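Local coordinates for protein agglutinin alpha chain (Maclura pomifera, PDB 3LLZ) that binds D-galactose as a lectin and recognises the T-antigen disaccharide Gal-beta1,3-GalNAc, at residues T23-Y32 and V114-L124. Numbering follows the deposited sequence.
With NGA (2-acetamido-2-deoxy-beta-D-galactopyranose), chain C.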
loop_
_atom_site.group_PDB
_atom_site.type_symbol
_atom_site.label_atom_id
_atom_site.label_comp_id
_atom_site.label_asym_id
_atom_site.label_seq_id
_atom_site.Cartn_x
_atom_site.Cartn_y
_atom_site.Cartn_z
ATOM N N THR A 23 18.539 -1.775 -34.093
ATOM C CA THR A 23 18.995 -0.881 -33.037
ATOM C C THR A 23 18.401 -1.164 -31.662
ATOM O O THR A 23 18.917 -1.999 -30.920
ATOM C CB THR A 23 18.727 0.595 -33.409
ATOM O OG1 THR A 23 17.345 0.769 -33.742
ATOM C CG2 THR A 23 19.584 1.002 -34.601
ATOM N N ALA A 24 17.319 -0.472 -31.322
ATOM C CA ALA A 24 16.708 -0.656 -30.012
ATOM C C ALA A 24 15.268 -0.173 -29.957
ATOM O O ALA A 24 14.652 0.120 -30.982
ATOM C CB ALA A 24 17.536 0.071 -28.959
ATOM N N ILE A 25 14.736 -0.098 -28.740
ATOM C CA ILE A 25 13.372 0.364 -28.529
ATOM C C ILE A 25 13.322 1.870 -28.752
ATOM O O ILE A 25 14.259 2.592 -28.393
ATOM C CB ILE A 25 12.897 0.052 -27.083
ATOM C CG1 ILE A 25 12.949 -1.458 -26.828
ATOM C CG2 ILE A 25 11.482 0.586 -26.861
ATOM C CD1 ILE A 25 12.113 -2.284 -27.788
ATOM N N GLY A 26 12.226 2.333 -29.346
ATOM C CA GLY A 26 12.055 3.751 -29.598
ATOM C C GLY A 26 11.083 4.390 -28.621
ATOM O O GLY A 26 11.202 4.213 -27.410
ATOM N N GLY A 27 10.111 5.130 -29.153
ATOM C CA GLY A 27 9.140 5.795 -28.305
ATOM C C GLY A 27 8.086 4.868 -27.736
ATOM O O GLY A 27 7.979 3.707 -28.132
ATOM N N LEU A 28 7.303 5.384 -26.794
ATOM C CA LEU A 28 6.247 4.589 -26.191
ATOM C C LEU A 28 5.136 5.462 -25.628
ATOM O O LEU A 28 5.363 6.601 -25.209
ATOM C CB LEU A 28 6.827 3.681 -25.106
ATOM C CG LEU A 28 7.353 4.272 -23.804
ATOM C CD1 LEU A 28 6.196 4.499 -22.847
ATOM C CD2 LEU A 28 8.345 3.301 -23.176
ATOM N N ARG A 29 3.924 4.924 -25.655
ATOM C CA ARG A 29 2.749 5.626 -25.160
ATOM C C ARG A 29 1.864 4.587 -24.504
ATOM O O ARG A 29 1.474 3.601 -25.125
ATOM C CB ARG A 29 2.001 6.297 -26.313
ATOM C CG ARG A 29 0.882 7.228 -25.876
ATOM C CD ARG A 29 0.141 7.768 -27.093
ATOM N NE ARG A 29 -0.974 8.642 -26.741
ATOM C CZ ARG A 29 -0.857 9.923 -26.403
ATOM N NH1 ARG A 29 -1.933 10.636 -26.099
ATOM N NH2 ARG A 29 0.333 10.498 -26.376
ATOM N N VAL A 30 1.553 4.814 -23.237
ATOM C CA VAL A 30 0.740 3.881 -22.487
ATOM C C VAL A 30 -0.671 4.386 -22.242
ATOM O O VAL A 30 -0.881 5.561 -21.945
ATOM C CB VAL A 30 1.393 3.583 -21.119
ATOM C CG1 VAL A 30 0.547 2.583 -20.342
ATOM C CG2 VAL A 30 2.808 3.058 -21.319
ATOM N N THR A 31 -1.640 3.494 -22.399
ATOM C CA THR A 31 -3.025 3.823 -22.112
ATOM C C THR A 31 -3.301 3.082 -20.812
ATOM O O THR A 31 -3.316 1.850 -20.768
ATOM C CB THR A 31 -3.989 3.328 -23.198
ATOM O OG1 THR A 31 -3.711 4.012 -24.424
ATOM C CG2 THR A 31 -5.429 3.607 -22.788
ATOM N N TYR A 32 -3.486 3.844 -19.743
ATOM C CA TYR A 32 -3.734 3.275 -18.431
ATOM C C TYR A 32 -5.208 3.163 -18.162
ATOM O O TYR A 32 -6.041 3.647 -18.935
ATOM C CB TYR A 32 -3.153 4.187 -17.350
ATOM C CG TYR A 32 -1.663 4.354 -17.410
ATOM C CD1 TYR A 32 -0.820 3.417 -16.819
ATOM C CD2 TYR A 32 -1.088 5.430 -18.083
ATOM C CE1 TYR A 32 0.557 3.544 -16.895
ATOM C CE2 TYR A 32 0.292 5.566 -18.166
ATOM C CZ TYR A 32 1.109 4.616 -17.572
ATOM O OH TYR A 32 2.475 4.724 -17.676
ATOM N N VAL A 114 1.380 -0.183 -12.435
ATOM C CA VAL A 114 0.388 0.885 -12.529
ATOM C C VAL A 114 0.950 2.183 -13.085
ATOM O O VAL A 114 0.289 3.218 -13.047
ATOM C CB VAL A 114 -0.264 1.173 -11.152
ATOM C CG1 VAL A 114 -1.044 -0.045 -10.685
ATOM C CG2 VAL A 114 0.799 1.555 -10.132
ATOM N N GLY A 115 2.169 2.128 -13.608
ATOM C CA GLY A 115 2.777 3.323 -14.162
ATOM C C GLY A 115 4.180 3.092 -14.684
ATOM O O GLY A 115 4.855 2.133 -14.302
ATOM N N PHE A 116 4.613 3.978 -15.574
ATOM C CA PHE A 116 5.945 3.911 -16.163
ATOM C C PHE A 116 6.583 5.290 -16.138
ATOM O O PHE A 116 5.889 6.304 -16.211
ATOM C CB PHE A 116 5.892 3.477 -17.636
ATOM C CG PHE A 116 5.526 2.039 -17.848
ATOM C CD1 PHE A 116 4.202 1.658 -18.017
ATOM C CD2 PHE A 116 6.516 1.061 -17.894
ATOM C CE1 PHE A 116 3.862 0.325 -18.232
ATOM C CE2 PHE A 116 6.188 -0.277 -18.107
ATOM C CZ PHE A 116 4.859 -0.646 -18.277
ATOM N N LYS A 117 7.905 5.311 -16.033
ATOM C CA LYS A 117 8.673 6.546 -16.087
ATOM C C LYS A 117 9.997 6.170 -16.734
ATOM O O LYS A 117 10.350 4.989 -16.806
ATOM C CB LYS A 117 8.891 7.154 -14.691
ATOM C CG LYS A 117 9.715 6.320 -13.720
ATOM C CD LYS A 117 9.849 7.043 -12.376
ATOM C CE LYS A 117 10.719 8.291 -12.467
ATOM N NZ LYS A 117 12.161 7.956 -12.627
ATOM N N GLY A 118 10.718 7.159 -17.240
ATOM C CA GLY A 118 11.990 6.857 -17.864
ATOM C C GLY A 118 12.548 8.013 -18.657
ATOM O O GLY A 118 12.364 9.177 -18.302
ATOM N N SER A 119 13.232 7.680 -19.745
ATOM C CA SER A 119 13.850 8.682 -20.600
ATOM C C SER A 119 13.969 8.144 -22.010
ATOM O O SER A 119 14.311 6.981 -22.199
ATOM C CB SER A 119 15.243 9.022 -20.071
ATOM O OG SER A 119 15.963 9.831 -20.991
ATOM N N ILE A 120 13.674 8.981 -22.998
ATOM C CA ILE A 120 13.784 8.561 -24.385
ATOM C C ILE A 120 14.449 9.645 -25.223
ATOM O O ILE A 120 14.044 10.808 -25.189
ATOM C CB ILE A 120 12.404 8.241 -25.007
ATOM C CG1 ILE A 120 11.673 7.205 -24.147
ATOM C CG2 ILE A 120 12.586 7.704 -26.433
ATOM C CD1 ILE A 120 10.324 6.768 -24.705
ATOM N N GLY A 121 15.492 9.252 -25.943
ATOM C CA GLY A 121 16.199 10.166 -26.827
ATOM C C GLY A 121 16.004 9.512 -28.178
ATOM O O GLY A 121 14.877 9.373 -28.641
ATOM N N TYR A 122 17.089 9.101 -28.818
ATOM C CA TYR A 122 16.950 8.398 -30.082
ATOM C C TYR A 122 16.264 7.074 -29.748
ATOM O O TYR A 122 15.448 6.568 -30.516
ATOM C CB TYR A 122 18.324 8.144 -30.710
ATOM C CG TYR A 122 18.828 9.310 -31.530
ATOM C CD1 TYR A 122 18.944 10.583 -30.970
ATOM C CD2 TYR A 122 19.153 9.149 -32.874
ATOM C CE1 TYR A 122 19.367 11.669 -31.733
ATOM C CE2 TYR A 122 19.576 10.228 -33.647
ATOM C CZ TYR A 122 19.679 11.485 -33.069
ATOM O OH TYR A 122 20.078 12.558 -33.834
ATOM N N TRP A 123 16.589 6.536 -28.575
ATOM C CA TRP A 123 16.021 5.273 -28.116
ATOM C C TRP A 123 15.638 5.372 -26.648
ATOM O O TRP A 123 15.951 6.358 -25.974
ATOM C CB TRP A 123 17.042 4.146 -28.305
ATOM C CG TRP A 123 17.526 4.076 -29.710
ATOM C CD1 TRP A 123 16.818 3.655 -30.795
ATOM C CD2 TRP A 123 18.774 4.572 -30.211
ATOM N NE1 TRP A 123 17.542 3.866 -31.946
ATOM C CE2 TRP A 123 18.746 4.428 -31.615
ATOM C CE3 TRP A 123 19.911 5.130 -29.608
ATOM C CZ2 TRP A 123 19.815 4.824 -32.432
ATOM C CZ3 TRP A 123 20.974 5.524 -30.421
ATOM C CH2 TRP A 123 20.914 5.368 -31.818
ATOM N N LEU A 124 14.947 4.347 -26.162
ATOM C CA LEU A 124 14.543 4.289 -24.761
ATOM C C LEU A 124 15.817 4.131 -23.939
ATOM O O LEU A 124 16.455 3.079 -23.965
ATOM C CB LEU A 124 13.612 3.093 -24.549
ATOM C CG LEU A 124 13.144 2.806 -23.122
ATOM C CD1 LEU A 124 12.412 4.014 -22.551
ATOM C CD2 LEU A 124 12.233 1.584 -23.142
HETATM C C1 NGA C . 20.254 11.463 -27.551
HETATM C C2 NGA C . 20.140 12.061 -26.138
HETATM C C3 NGA C . 21.028 11.241 -25.210
HETATM C C4 NGA C . 20.541 9.785 -25.219
HETATM C C5 NGA C . 20.642 9.260 -26.663
HETATM C C6 NGA C . 20.206 7.810 -26.853
HETATM C C7 NGA C . 19.803 14.375 -25.570
HETATM C C8 NGA C . 20.256 15.819 -25.695
HETATM N N2 NGA C . 20.561 13.448 -26.149
HETATM O O1 NGA C . 19.433 12.153 -28.422
HETATM O O3 NGA C . 21.084 11.795 -23.866
HETATM O O4 NGA C . 19.190 9.727 -24.778
HETATM O O5 NGA C . 19.845 10.080 -27.556
HETATM O O6 NGA C . 18.793 7.657 -26.771
HETATM O O7 NGA C . 18.775 14.106 -24.949
HETATM O O HOH W 1 16.936 3.378 -34.744
#
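Trp123 packs its indole against Thr23 and Ala24, with the CB of Ala24 4.1 Å from Trp123 CG and the carbonyl O of Ile25 lying in the ring plane at its edge. The two segments come from different sheets of the jacalin-type beta-prism fold: 25-32 belongs to a four-stranded antiparallel sheet, 114-120 to the three-stranded one. Their axes run at 135° and stay 8.1 Å apart at closest, too far for paired neighbours, and the strands meet through side chains in the prism's core. At the sugar-binding end the backbones draw together, and Leu124 N donates to Ile25 O at 2.9 Å; this hydrogen bond is fairly straight, 161° at the hydrogen, although the donor sits well above the carbonyl plane. Beside it, Ile25 and Leu124 lie alongside each other and point the same way; with Leu124 CG anti to the backbone N (chi1 176°), CD2 comes 3.9 Å from Ile25 CG2. Further in, Ile120 reaches with CD1 to Leu28 CG and to the CA of Gly27 in the core enclosed by the sheets, while Val30 CG2 meets Phe116 CD1 at 3.8 Å with the two side chains roughly perpendicular. Tyr32 closes the far end: its hydroxyl lies in the plane of the Phe116 ring, at the edge. The stronger hydrogen bond of this hydroxyl is with Asp6 OD2; Phe116 N adds a weak, bent one. Val30 CG1 covers one face of the Tyr32 ring, 3.4 Å above its centre. The backbone of 121-123 forms part of the glycan pocket: Tyr122 N and Trp123 N donate to O5 and O6 of the GalNAc residue, both bonds nearly linear, and Asp125 and Gly1 also bind this sugar. In the indole plane, at its edge, Trp123 NE1 donates to a water 2.9 Å away, which is also hydrogen-bonded to Thr23 OG1.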